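Local coordinates for protein endoglucanase family 5 (Clostridium acetobutylicum ATCC 824, PDB 6PZ7) that probably cleaves internal beta-1,4 linkages in cellulose and related plant polysaccharides as a broad-specificity endoglucanase of glycoside hydrolase family 5, subfamily 4, at residues 22-27 and 33-38; 55-60 and 140-145; 79-82 and 87-90; 99-104 and 300-305. One frame throughout, in Å; residues are numbered along the deposited sequence.

Interaction 1: residues 22-27 and 33-38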
loop_
_atom_site.group_PDB
_atom_site.type_symbol
_atom_site.label_atom_id
_atom_site.label_comp_id
_atom_site.label_asym_id
_atom_site.label_seq_id
_atom_site.Cartn_x
_atom_site.Cartn_y
_atom_site.Cartn_z
ATOM N N LEU A 22 -4.698 2.597 -7.020
ATOM C CA LEU A 22 -5.887 3.417 -7.306
ATOM C C LEU A 22 -5.997 4.508 -6.238
ATOM O O LEU A 22 -6.840 4.484 -5.355
ATOM C CB LEU A 22 -7.115 2.533 -7.349
ATOM C CG LEU A 22 -8.420 3.191 -7.775
ATOM C CD1 LEU A 22 -8.391 3.544 -9.275
ATOM C CD2 LEU A 22 -9.578 2.256 -7.443
ATOM N N GLY A 23 -5.057 5.457 -6.274
ATOM C CA GLY A 23 -4.930 6.428 -5.189
ATOM C C GLY A 23 -5.899 7.589 -5.258
ATOM O O GLY A 23 -6.416 7.943 -6.331
ATOM N N ASN A 24 -6.146 8.193 -4.105
ATOM C CA ASN A 24 -7.065 9.328 -3.999
ATOM C C ASN A 24 -8.438 9.012 -4.569
ATOM O O ASN A 24 -9.087 9.856 -5.186
ATOM C CB ASN A 24 -6.476 10.612 -4.605
ATOM C CG ASN A 24 -5.459 11.285 -3.707
ATOM O OD1 ASN A 24 -4.907 10.696 -2.785
ATOM N ND2 ASN A 24 -5.172 12.559 -4.031
ATOM N N THR A 25 -8.908 7.793 -4.286
ATOM C CA THR A 25 -10.141 7.254 -4.838
ATOM C C THR A 25 -11.004 6.733 -3.690
ATOM O O THR A 25 -11.659 7.526 -3.017
ATOM C CB THR A 25 -9.825 6.255 -5.947
ATOM O OG1 THR A 25 -8.927 6.900 -6.889
ATOM C CG2 THR A 25 -11.016 5.804 -6.722
ATOM N N LEU A 26 -11.018 5.424 -3.412
ATOM C CA LEU A 26 -11.767 4.923 -2.262
ATOM C C LEU A 26 -11.156 5.342 -0.911
ATOM O O LEU A 26 -11.800 5.181 0.138
ATOM C CB LEU A 26 -11.988 3.423 -2.361
ATOM C CG LEU A 26 -12.789 2.971 -3.571
ATOM C CD1 LEU A 26 -12.774 1.459 -3.676
ATOM C CD2 LEU A 26 -14.193 3.492 -3.596
ATOM N N ASP A 27 -9.948 5.851 -0.971
ATOM C CA ASP A 27 -9.256 6.462 0.153
ATOM C C ASP A 27 -9.612 7.910 0.344
ATOM O O ASP A 27 -9.289 8.489 1.409
ATOM C CB ASP A 27 -7.732 6.296 0.018
ATOM C CG ASP A 27 -7.162 6.650 -1.336
ATOM O OD1 ASP A 27 -6.098 7.333 -1.398
ATOM O OD2 ASP A 27 -7.727 6.247 -2.382
ATOM N N THR A 33 -15.254 10.225 -5.372
ATOM C CA THR A 33 -14.959 11.363 -6.227
ATOM C C THR A 33 -14.563 12.610 -5.441
ATOM O O THR A 33 -14.353 13.674 -6.049
ATOM C CB THR A 33 -16.141 11.667 -7.130
ATOM O OG1 THR A 33 -17.272 11.980 -6.328
ATOM C CG2 THR A 33 -16.481 10.490 -8.058
ATOM N N GLY A 34 -14.459 12.500 -4.120
ATOM C CA GLY A 34 -14.300 13.688 -3.282
ATOM C C GLY A 34 -13.026 14.453 -3.491
ATOM O O GLY A 34 -12.986 15.666 -3.177
ATOM N N TRP A 35 -11.982 13.797 -3.992
ATOM C CA TRP A 35 -10.694 14.443 -4.215
ATOM C C TRP A 35 -10.403 14.639 -5.700
ATOM O O TRP A 35 -9.230 14.755 -6.085
ATOM C CB TRP A 35 -9.560 13.731 -3.461
ATOM C CG TRP A 35 -9.698 13.754 -1.953
ATOM C CD1 TRP A 35 -10.629 14.406 -1.202
ATOM C CD2 TRP A 35 -8.880 13.052 -1.027
ATOM N NE1 TRP A 35 -10.430 14.169 0.126
ATOM C CE2 TRP A 35 -9.370 13.322 0.270
ATOM C CE3 TRP A 35 -7.784 12.198 -1.165
ATOM C CZ2 TRP A 35 -8.786 12.810 1.394
ATOM C CZ3 TRP A 35 -7.223 11.670 -0.025
ATOM C CH2 TRP A 35 -7.709 11.985 1.221
ATOM N N GLY A 36 -11.432 14.632 -6.532
ATOM C CA GLY A 36 -11.311 15.057 -7.896
ATOM C C GLY A 36 -11.140 13.957 -8.912
ATOM O O GLY A 36 -11.112 14.263 -10.101
ATOM N N ASN A 37 -11.027 12.705 -8.515
ATOM C CA ASN A 37 -10.945 11.618 -9.479
ATOM C C ASN A 37 -12.340 11.236 -9.948
ATOM O O ASN A 37 -13.308 11.351 -9.201
ATOM C CB ASN A 37 -10.195 10.423 -8.898
ATOM C CG ASN A 37 -8.698 10.583 -8.974
ATOM O OD1 ASN A 37 -8.184 10.840 -10.048
ATOM N ND2 ASN A 37 -8.005 10.437 -7.894
ATOM N N PRO A 38 -12.463 10.776 -11.184
ATOM C CA PRO A 38 -13.757 10.288 -11.678
ATOM C C PRO A 38 -14.085 8.966 -10.989
ATOM O O PRO A 38 -13.210 8.264 -10.454
ATOM C CB PRO A 38 -13.471 10.064 -13.170
ATOM C CG PRO A 38 -11.997 9.735 -13.234
ATOM C CD PRO A 38 -11.389 10.620 -12.191
HETATM O O HOH W 1 -11.390 11.438 -5.678
HETATM O O HOH W 2 -6.528 13.582 -6.384
#
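Two irregular backbone runs, 22-27 and 33-38, face each other with the CA atoms of Asn24 and Trp35 6.3 Å apart, the second run opening with a type I turn from Thr33 to Gly36. The direct polar link is made by Asn37, whose ND2 donates to Asn24 O at 3.0 Å. The N-H points almost straight at the oxygen (171°), which lies in the amide plane of Asn37 while the nitrogen sits above the carbonyl plane of Asn24. Asn37 ND2 also donates to Asn304 O, tying in a second loop. Trp35 also meets Asn24: CG of Asn24 reaches the edge of the indole near its plane, 3.6 Å from Trp35 CE3, with amide and ring about perpendicular (80°). Asn24 has its CG beside the backbone N (chi1 -77°), which brings the amide up to the indole. Asp27 holds the first run in shape by taking Asn24 N on OD1 at 2.8 Å and Thr25 N on OD2 at 2.7 Å. Thr25 OG1 in turn bonds Gly23 O. Water fills in between the runs: one molecule donates to Asn24 O and accepts from the backbone N of both Trp35 and Asn37, and a second accepts from Asn24 ND2 and lies within bonding distance of Trp35 O. Arg319, beyond both runs, hydrogen-bonds Gly23 O and Thr25 OG1. The whole is a folded loop joining barrel strand 19-22 to helix 42-51, one of the beta-alpha loops where TIM-barrel glycosidases carry their active-site cleft.

Interaction 2: residues 55-60 and 140-145. Unlike the reference sequence in segment 140-145: Gln142 (reference Glu).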
loop_
_atom_site.group_PDB
_atom_site.type_symbol
_atom_site.label_atom_id
_atom_site.label_comp_id
_atom_site.label_asym_id
_atom_site.label_seq_id
_atom_site.Cartn_x
_atom_site.Cartn_y
_atom_site.Cartn_z
ATOM N N THR A 55 -0.768 -6.313 -10.379
ATOM C CA THR A 55 -1.367 -6.007 -9.085
ATOM C C THR A 55 -1.966 -4.611 -9.119
ATOM O O THR A 55 -1.348 -3.676 -9.665
ATOM C CB THR A 55 -0.281 -6.019 -7.980
ATOM O OG1 THR A 55 0.275 -7.315 -7.868
ATOM C CG2 THR A 55 -0.829 -5.640 -6.619
ATOM N N VAL A 56 -3.148 -4.456 -8.534
ATOM C CA VAL A 56 -3.713 -3.152 -8.207
ATOM C C VAL A 56 -3.915 -3.091 -6.707
ATOM O O VAL A 56 -4.568 -3.966 -6.129
ATOM C CB VAL A 56 -5.030 -2.898 -8.968
ATOM C CG1 VAL A 56 -5.643 -1.603 -8.507
ATOM C CG2 VAL A 56 -4.756 -2.874 -10.458
ATOM N N ARG A 57 -3.364 -2.063 -6.091
ATOM C CA ARG A 57 -3.656 -1.769 -4.694
ATOM C C ARG A 57 -4.841 -0.813 -4.663
ATOM O O ARG A 57 -4.874 0.180 -5.406
ATOM C CB ARG A 57 -2.421 -1.204 -3.979
ATOM C CG ARG A 57 -2.656 -0.820 -2.492
ATOM C CD ARG A 57 -1.340 -0.710 -1.784
ATOM N NE ARG A 57 -1.394 -0.272 -0.381
ATOM C CZ ARG A 57 -1.230 0.971 0.026
ATOM N NH1 ARG A 57 -1.167 1.999 -0.805
ATOM N NH2 ARG A 57 -1.083 1.207 1.318
ATOM N N ILE A 58 -5.817 -1.141 -3.825
ATOM C CA ILE A 58 -7.087 -0.436 -3.684
ATOM C C ILE A 58 -7.123 0.134 -2.268
ATOM O O ILE A 58 -7.644 -0.504 -1.330
ATOM C CB ILE A 58 -8.279 -1.371 -3.948
ATOM C CG1 ILE A 58 -8.177 -2.072 -5.303
ATOM C CG2 ILE A 58 -9.571 -0.570 -3.837
ATOM C CD1 ILE A 58 -9.175 -3.214 -5.498
ATOM N N PRO A 59 -6.566 1.316 -2.063
ATOM C CA PRO A 59 -6.645 1.928 -0.739
ATOM C C PRO A 59 -8.080 2.286 -0.437
ATOM O O PRO A 59 -8.778 2.860 -1.278
ATOM C CB PRO A 59 -5.762 3.161 -0.874
ATOM C CG PRO A 59 -5.575 3.388 -2.306
ATOM C CD PRO A 59 -5.786 2.108 -3.025
ATOM N N VAL A 60 -8.526 2.003 0.771
ATOM C CA VAL A 60 -9.896 2.308 1.191
ATOM C C VAL A 60 -9.867 2.971 2.555
ATOM O O VAL A 60 -9.348 2.394 3.520
ATOM C CB VAL A 60 -10.811 1.069 1.243
ATOM C CG1 VAL A 60 -12.223 1.473 1.682
ATOM C CG2 VAL A 60 -10.843 0.375 -0.117
ATOM N N ILE A 140 -5.500 -10.008 -1.543
ATOM C CA ILE A 140 -4.619 -9.848 -0.388
ATOM C C ILE A 140 -5.209 -8.756 0.491
ATOM O O ILE A 140 -5.667 -7.715 -0.024
ATOM C CB ILE A 140 -3.217 -9.434 -0.893
ATOM C CG1 ILE A 140 -2.608 -10.584 -1.732
ATOM C CG2 ILE A 140 -2.299 -9.044 0.256
ATOM C CD1 ILE A 140 -1.361 -10.204 -2.490
ATOM N N PHE A 141 -5.227 -8.978 1.808
ATOM C CA PHE A 141 -5.625 -7.947 2.752
ATOM C C PHE A 141 -4.377 -7.263 3.292
ATOM O O PHE A 141 -3.401 -7.936 3.610
ATOM C CB PHE A 141 -6.431 -8.515 3.937
ATOM C CG PHE A 141 -7.788 -9.079 3.598
ATOM C CD1 PHE A 141 -8.467 -8.775 2.449
ATOM C CD2 PHE A 141 -8.383 -9.941 4.486
ATOM C CE1 PHE A 141 -9.717 -9.339 2.189
ATOM C CE2 PHE A 141 -9.607 -10.528 4.226
ATOM C CZ PHE A 141 -10.301 -10.197 3.107
ATOM N N GLN A 142 -4.418 -5.942 3.449
ATOM C CA GLN A 142 -3.348 -5.179 4.084
ATOM C C GLN A 142 -3.992 -4.535 5.318
ATOM O O GLN A 142 -4.954 -3.771 5.208
ATOM C CB GLN A 142 -2.808 -4.156 3.108
ATOM C CG GLN A 142 -1.855 -3.152 3.698
ATOM C CD GLN A 142 -1.557 -2.011 2.730
ATOM O OE1 GLN A 142 -1.761 -0.818 3.081
ATOM N NE2 GLN A 142 -1.105 -2.315 1.593
ATOM N N THR A 143 -3.495 -4.874 6.497
ATOM C CA THR A 143 -4.213 -4.550 7.732
ATOM C C THR A 143 -4.385 -3.061 7.954
ATOM O O THR A 143 -5.470 -2.606 8.341
ATOM C CB THR A 143 -3.479 -5.190 8.916
ATOM O OG1 THR A 143 -2.138 -4.730 8.898
ATOM C CG2 THR A 143 -3.542 -6.712 8.878
ATOM N N LEU A 144 -3.306 -2.305 7.732
ATOM C CA LEU A 144 -3.170 -0.899 8.047
ATOM C C LEU A 144 -2.306 -0.280 6.965
ATOM O O LEU A 144 -1.460 -0.954 6.366
ATOM C CB LEU A 144 -2.483 -0.712 9.398
ATOM C CG LEU A 144 -3.116 -1.399 10.619
ATOM C CD1 LEU A 144 -2.180 -1.342 11.795
ATOM C CD2 LEU A 144 -4.433 -0.718 10.938
ATOM N N ASN A 145 -2.455 1.034 6.749
ATOM C CA ASN A 145 -1.684 1.743 5.722
ATOM C C ASN A 145 -0.384 2.303 6.304
ATOM O O ASN A 145 0.684 1.696 6.168
ATOM C CB ASN A 145 -2.557 2.853 5.125
ATOM C CG ASN A 145 -1.781 3.728 4.190
ATOM O OD1 ASN A 145 -1.048 3.224 3.358
ATOM N ND2 ASN A 145 -1.941 5.021 4.284
#
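Inside the mouth of the TIM barrel, Arg57 of strand 55-58 reaches across to Gln142 and Asn145, at the end of strand 139-142 and just beyond it. These strands are not neighbours, since strand 95-99 runs between them, and the backbones stay well apart, the CA atoms of Arg57 and Ile140 being 9.2 Å from each other. The arginine bridges this gap with a chain that is extended from CG to NE, its CG anti to the backbone N (chi1 178°). A single nitrogen does the bonding: NH2 donates to Gln142 OE1 at 2.8 Å and to Asn145 OD1 at 2.9 Å, and both oxygens lie at the guanidinium edge, close to its plane. The first bond meets Gln142 OE1 on a lone pair in the carbonyl plane, and the two flat groups are nearly coplanar (27°). The second is more bent (140°). Gln142 differs from the reference sequence. Its OE1 has another donor in Asn99 ND2, while Arg57 NH1 is bound by Asn21 OD1 and Gln269 OE1, so the buried guanidinium is gripped from several strands. An arginine on the second strand near an Asn-Glu-Pro signature after the fourth, here containing Asn145, is consistent with the conserved active-site arrangement of family 5 glycoside hydrolases.

Interaction 3: residues 79-82 and 87-90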
loop_
_atom_site.group_PDB
_atom_site.type_symbol
_atom_site.label_atom_id
_atom_site.label_comp_id
_atom_site.label_asym_id
_atom_site.label_seq_id
_atom_site.Cartn_x
_atom_site.Cartn_y
_atom_site.Cartn_z
ATOM N N LEU A 79 -19.580 -0.912 1.165
ATOM C CA LEU A 79 -18.999 -2.225 0.926
ATOM C C LEU A 79 -19.319 -2.717 -0.473
ATOM O O LEU A 79 -18.476 -3.338 -1.133
ATOM C CB LEU A 79 -19.486 -3.233 1.959
ATOM C CG LEU A 79 -18.729 -3.305 3.270
ATOM C CD1 LEU A 79 -19.546 -4.097 4.280
ATOM C CD2 LEU A 79 -17.341 -3.894 3.106
ATOM N N ASN A 80 -20.539 -2.490 -0.937
ATOM C CA ASN A 80 -20.921 -2.935 -2.266
ATOM C C ASN A 80 -20.056 -2.260 -3.333
ATOM O O ASN A 80 -19.597 -2.913 -4.289
ATOM C CB ASN A 80 -22.400 -2.625 -2.554
ATOM C CG ASN A 80 -23.358 -3.506 -1.782
ATOM O OD1 ASN A 80 -22.993 -4.541 -1.231
ATOM N ND2 ASN A 80 -24.608 -3.097 -1.763
ATOM N N ARG A 81 -19.794 -0.952 -3.169
ATOM C CA ARG A 81 -18.934 -0.235 -4.121
ATOM C C ARG A 81 -17.500 -0.718 -4.063
ATOM O O ARG A 81 -16.867 -0.942 -5.112
ATOM C CB ARG A 81 -19.011 1.274 -3.894
ATOM C CG ARG A 81 -18.124 2.064 -4.848
ATOM C CD ARG A 81 -18.425 1.763 -6.320
ATOM N NE ARG A 81 -17.448 2.483 -7.148
ATOM C CZ ARG A 81 -17.146 2.154 -8.401
ATOM N NH1 ARG A 81 -17.744 1.161 -9.035
ATOM N NH2 ARG A 81 -16.176 2.824 -9.017
ATOM N N VAL A 82 -16.970 -0.931 -2.864
ATOM C CA VAL A 82 -15.617 -1.463 -2.738
ATOM C C VAL A 82 -15.530 -2.799 -3.470
ATOM O O VAL A 82 -14.560 -3.068 -4.192
ATOM C CB VAL A 82 -15.217 -1.596 -1.253
ATOM C CG1 VAL A 82 -13.892 -2.281 -1.109
ATOM C CG2 VAL A 82 -15.150 -0.216 -0.579
ATOM N N ASN A 87 -13.718 -6.321 -7.825
ATOM C CA ASN A 87 -14.058 -7.189 -8.943
ATOM C C ASN A 87 -13.459 -6.728 -10.252
ATOM O O ASN A 87 -13.109 -7.581 -11.076
ATOM C CB ASN A 87 -15.569 -7.415 -9.058
ATOM C CG ASN A 87 -16.067 -8.483 -8.101
ATOM O OD1 ASN A 87 -15.269 -9.220 -7.498
ATOM N ND2 ASN A 87 -17.384 -8.590 -7.974
ATOM N N TYR A 88 -13.351 -5.421 -10.519
ATOM C CA TYR A 88 -12.686 -4.994 -11.754
ATOM C C TYR A 88 -11.308 -5.645 -11.835
ATOM O O TYR A 88 -10.870 -6.100 -12.897
ATOM C CB TYR A 88 -12.519 -3.460 -11.813
ATOM C CG TYR A 88 -13.749 -2.588 -11.798
ATOM C CD1 TYR A 88 -14.974 -2.997 -12.266
ATOM C CD2 TYR A 88 -13.647 -1.290 -11.308
ATOM C CE1 TYR A 88 -16.071 -2.153 -12.216
ATOM C CE2 TYR A 88 -14.725 -0.451 -11.248
ATOM C CZ TYR A 88 -15.949 -0.884 -11.716
ATOM O OH TYR A 88 -17.038 -0.027 -11.642
ATOM N N VAL A 89 -10.566 -5.573 -10.723
ATOM C CA VAL A 89 -9.193 -6.065 -10.668
ATOM C C VAL A 89 -9.156 -7.595 -10.779
ATOM O O VAL A 89 -8.402 -8.184 -11.580
ATOM C CB VAL A 89 -8.515 -5.566 -9.374
ATOM C CG1 VAL A 89 -7.114 -6.147 -9.253
ATOM C CG2 VAL A 89 -8.452 -4.044 -9.353
ATOM N N ILE A 90 -9.971 -8.275 -9.966
ATOM C CA ILE A 90 -9.978 -9.735 -9.931
ATOM C C ILE A 90 -10.420 -10.290 -11.267
ATOM O O ILE A 90 -9.862 -11.296 -11.741
ATOM C CB ILE A 90 -10.837 -10.240 -8.750
ATOM C CG1 ILE A 90 -10.204 -9.845 -7.382
ATOM C CG2 ILE A 90 -11.104 -11.730 -8.837
ATOM C CD1 ILE A 90 -8.893 -10.502 -7.073
#
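Arg81 and Tyr88, two turns apart on helix 76-91, approach each other at about a right angle, with guanidinium and phenol planes inclined by 68°. Arg81 NH1 meets the hydroxyl, not the ring: it donates to Tyr88 OH at 3.0 Å with a nearly straight N-H (163°), and the oxygen lies at the guanidinium edge, close to its plane. Arg81 leaves its backbone pointing away from residues 87-90, and it is the bend at chi2 (56°) that swings the chain along the helix to its partner. Tyr88 starts out toward residues 79-82. This helix is the one in the beta-alpha-beta unit between barrel strands 55-58 and 95-99. Around the pair it rests on the loop before helix 42-51 and on that helix itself: Arg81 NE forms a salt bridge with Glu32, NH1 one with Glu84 of the same helix, and NH2 donates to Thr40 O, while the Tyr88 ring packs on Lys42 and Ile45. With all three nitrogens engaged, the guanidinium is probably held in one rotation. The two carboxylates should stabilise its positive charge, and the charged donor in turn probably polarises the phenol hydroxyl, whose further link to Thr40 O is weak.

Interaction 4: residues 99-104 and 300-305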
loop_
_atom_site.group_PDB
_atom_site.type_symbol
_atom_site.label_atom_id
_atom_site.label_comp_id
_atom_site.label_asym_id
_atom_site.label_seq_id
_atom_site.Cartn_x
_atom_site.Cartn_y
_atom_site.Cartn_z
ATOM N N ASN A 99 -7.086 -2.609 1.677
ATOM C CA ASN A 99 -6.545 -2.185 2.983
ATOM C C ASN A 99 -7.560 -1.417 3.822
ATOM O O ASN A 99 -8.738 -1.268 3.473
ATOM C CB ASN A 99 -5.232 -1.407 2.832
ATOM C CG ASN A 99 -5.403 0.025 2.395
ATOM O OD1 ASN A 99 -6.514 0.515 2.251
ATOM N ND2 ASN A 99 -4.285 0.732 2.208
ATOM N N THR A 100 -7.081 -0.952 4.998
ATOM C CA THR A 100 -7.576 0.272 5.613
ATOM C C THR A 100 -6.545 1.362 5.351
ATOM O O THR A 100 -5.347 1.084 5.258
ATOM C CB THR A 100 -7.836 0.130 7.119
ATOM O OG1 THR A 100 -6.602 -0.010 7.862
ATOM C CG2 THR A 100 -8.748 -1.052 7.453
ATOM N N HIS A 101 -7.011 2.611 5.211
ATOM C CA HIS A 101 -6.168 3.678 4.651
ATOM C C HIS A 101 -6.157 4.844 5.609
ATOM O O HIS A 101 -5.519 4.751 6.682
ATOM C CB HIS A 101 -6.436 3.971 3.178
ATOM C CG HIS A 101 -5.250 4.531 2.485
ATOM N ND1 HIS A 101 -4.236 3.732 2.013
ATOM C CD2 HIS A 101 -4.912 5.814 2.200
ATOM C CE1 HIS A 101 -3.324 4.521 1.463
ATOM N NE2 HIS A 101 -3.731 5.779 1.533
ATOM N N HIS A 102 -6.799 5.960 5.277
ATOM C CA HIS A 102 -6.792 7.179 6.121
ATOM C C HIS A 102 -7.786 7.027 7.268
ATOM O O HIS A 102 -8.848 7.654 7.309
ATOM C CB HIS A 102 -7.137 8.419 5.312
ATOM C CG HIS A 102 -6.166 8.761 4.235
ATOM N ND1 HIS A 102 -4.807 8.796 4.418
ATOM C CD2 HIS A 102 -6.359 9.074 2.930
ATOM C CE1 HIS A 102 -4.203 9.107 3.274
ATOM N NE2 HIS A 102 -5.133 9.310 2.364
ATOM N N ASP A 103 -7.395 6.161 8.202
ATOM C CA ASP A 103 -8.184 5.696 9.343
ATOM C C ASP A 103 -7.480 5.992 10.663
ATOM O O ASP A 103 -7.807 5.403 11.698
ATOM C CB ASP A 103 -8.583 4.233 9.108
ATOM C CG ASP A 103 -9.730 4.119 8.090
ATOM O OD1 ASP A 103 -10.776 4.713 8.375
ATOM O OD2 ASP A 103 -9.563 3.454 7.041
ATOM N N THR A 104 -6.508 6.926 10.628
ATOM C CA THR A 104 -5.790 7.309 11.850
ATOM C C THR A 104 -6.683 7.999 12.863
ATOM O O THR A 104 -6.286 8.078 14.048
ATOM C CB THR A 104 -4.606 8.236 11.558
ATOM O OG1 THR A 104 -5.082 9.436 10.974
ATOM C CG2 THR A 104 -3.591 7.591 10.608
ATOM N N VAL A 300 4.847 -1.117 -5.964
ATOM C CA VAL A 300 3.507 -0.674 -6.374
ATOM C C VAL A 300 3.532 0.857 -6.478
ATOM O O VAL A 300 3.730 1.549 -5.476
ATOM C CB VAL A 300 2.437 -1.130 -5.384
ATOM C CG1 VAL A 300 1.039 -0.800 -5.915
ATOM C CG2 VAL A 300 2.548 -2.619 -5.063
ATOM N N TRP A 301 3.375 1.384 -7.696
ATOM C CA TRP A 301 3.431 2.825 -7.946
ATOM C C TRP A 301 2.235 3.547 -7.354
ATOM O O TRP A 301 1.100 3.088 -7.509
ATOM C CB TRP A 301 3.453 3.064 -9.472
ATOM C CG TRP A 301 3.579 4.528 -9.835
ATOM C CD1 TRP A 301 2.574 5.415 -9.974
ATOM C CD2 TRP A 301 4.788 5.251 -10.070
ATOM N NE1 TRP A 301 3.066 6.659 -10.262
ATOM C CE2 TRP A 301 4.426 6.574 -10.346
ATOM C CE3 TRP A 301 6.151 4.907 -10.109
ATOM C CZ2 TRP A 301 5.365 7.543 -10.655
ATOM C CZ3 TRP A 301 7.070 5.867 -10.435
ATOM C CH2 TRP A 301 6.672 7.168 -10.687
ATOM N N TRP A 302 2.466 4.665 -6.678
ATOM C CA TRP A 302 1.385 5.515 -6.176
ATOM C C TRP A 302 0.884 6.464 -7.270
ATOM O O TRP A 302 1.597 7.355 -7.703
ATOM C CB TRP A 302 1.850 6.333 -4.970
ATOM C CG TRP A 302 0.744 7.198 -4.411
ATOM C CD1 TRP A 302 0.617 8.555 -4.556
ATOM C CD2 TRP A 302 -0.413 6.750 -3.713
ATOM N NE1 TRP A 302 -0.554 8.971 -3.979
ATOM C CE2 TRP A 302 -1.209 7.888 -3.454
ATOM C CE3 TRP A 302 -0.869 5.503 -3.288
ATOM C CZ2 TRP A 302 -2.424 7.814 -2.755
ATOM C CZ3 TRP A 302 -2.079 5.431 -2.587
ATOM C CH2 TRP A 302 -2.828 6.588 -2.329
ATOM N N ASP A 303 -0.362 6.283 -7.690
ATOM C CA ASP A 303 -1.014 7.093 -8.714
ATOM C C ASP A 303 -2.237 7.731 -8.064
ATOM O O ASP A 303 -3.214 7.050 -7.739
ATOM C CB ASP A 303 -1.382 6.270 -9.955
ATOM C CG ASP A 303 -1.912 7.120 -11.065
ATOM O OD1 ASP A 303 -2.714 8.025 -10.766
ATOM O OD2 ASP A 303 -1.526 6.892 -12.228
ATOM N N ASN A 304 -2.230 9.042 -7.901
ATOM C CA ASN A 304 -3.353 9.777 -7.305
ATOM C C ASN A 304 -4.192 10.525 -8.322
ATOM O O ASN A 304 -5.065 11.308 -7.942
ATOM C CB ASN A 304 -2.881 10.672 -6.163
ATOM C CG ASN A 304 -1.905 11.743 -6.608
ATOM O OD1 ASN A 304 -1.547 11.854 -7.788
ATOM N ND2 ASN A 304 -1.445 12.506 -5.642
ATOM N N GLY A 305 -3.944 10.329 -9.609
ATOM C CA GLY A 305 -4.751 10.984 -10.627
ATOM C C GLY A 305 -4.352 12.411 -10.917
ATOM O O GLY A 305 -5.089 13.113 -11.642
#
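His101 and Trp302 confront each other across the open end of the TIM barrel, the histidine on the loop after strand 95-99 and the tryptophan on strand 298-303. The two side chains point at one another from facing walls. The planes of His101 and the six-membered ring of Trp302 differ by only 3°, yet with centroids 5.9 Å apart the offset is too great for a stack. Contact is therefore limited to one corner, His101 NE2 against Trp302 CH2 at 4.0 Å. Trp302 gets there with CG anti to its backbone N (chi1 -179°), which carries the indole in from a strand whose backbone is distant. His101 CG is likewise anti to the backbone N (chi1 -153°), turning the ring toward strand 298-303. Asn99 sets the rotation of that ring: ND2 donates to His101 ND1 at 3.0 Å, in the imidazole plane. The loop itself is tightly folded. His102 centres an inverse gamma turn closed by Asp103 N on His101 O, and Asp103 OD2 accepts from His101 N while also receiving Trp62 N. Histidine and tryptophan in these places fit the conserved set lining the family 5 catalytic cleft, with Gln269 and Tyr223 close by. Next to that corner, CD2 of His101 sits 3.4 Å above the plane of the His102 ring, over its centre.

Interactions 1, 2 and 4 form one cluster at the mouth of the barrel, where the family 5 active site is expected. Interactions 2 and 4 are closest, their centres 8 Å apart, and are joined where Thr100 OG1 meets Thr143 O. Interactions 1 and 4 have centres about 10 Å apart and are tied through Gly23 N and Asp303 O, 2.8 Å from each other; Leu22 N and Arg57 O link interaction 1 to interaction 2. A bound 1,2-ethanediol about 6 Å from the Asn145 side chain may mark the cleft. Interaction 3 lies outside on the helical layer, its centre 12 Å from that of interaction 2, and touches strand 55-58 where Val89 CG2 packs 3.6 Å from Val56 CB.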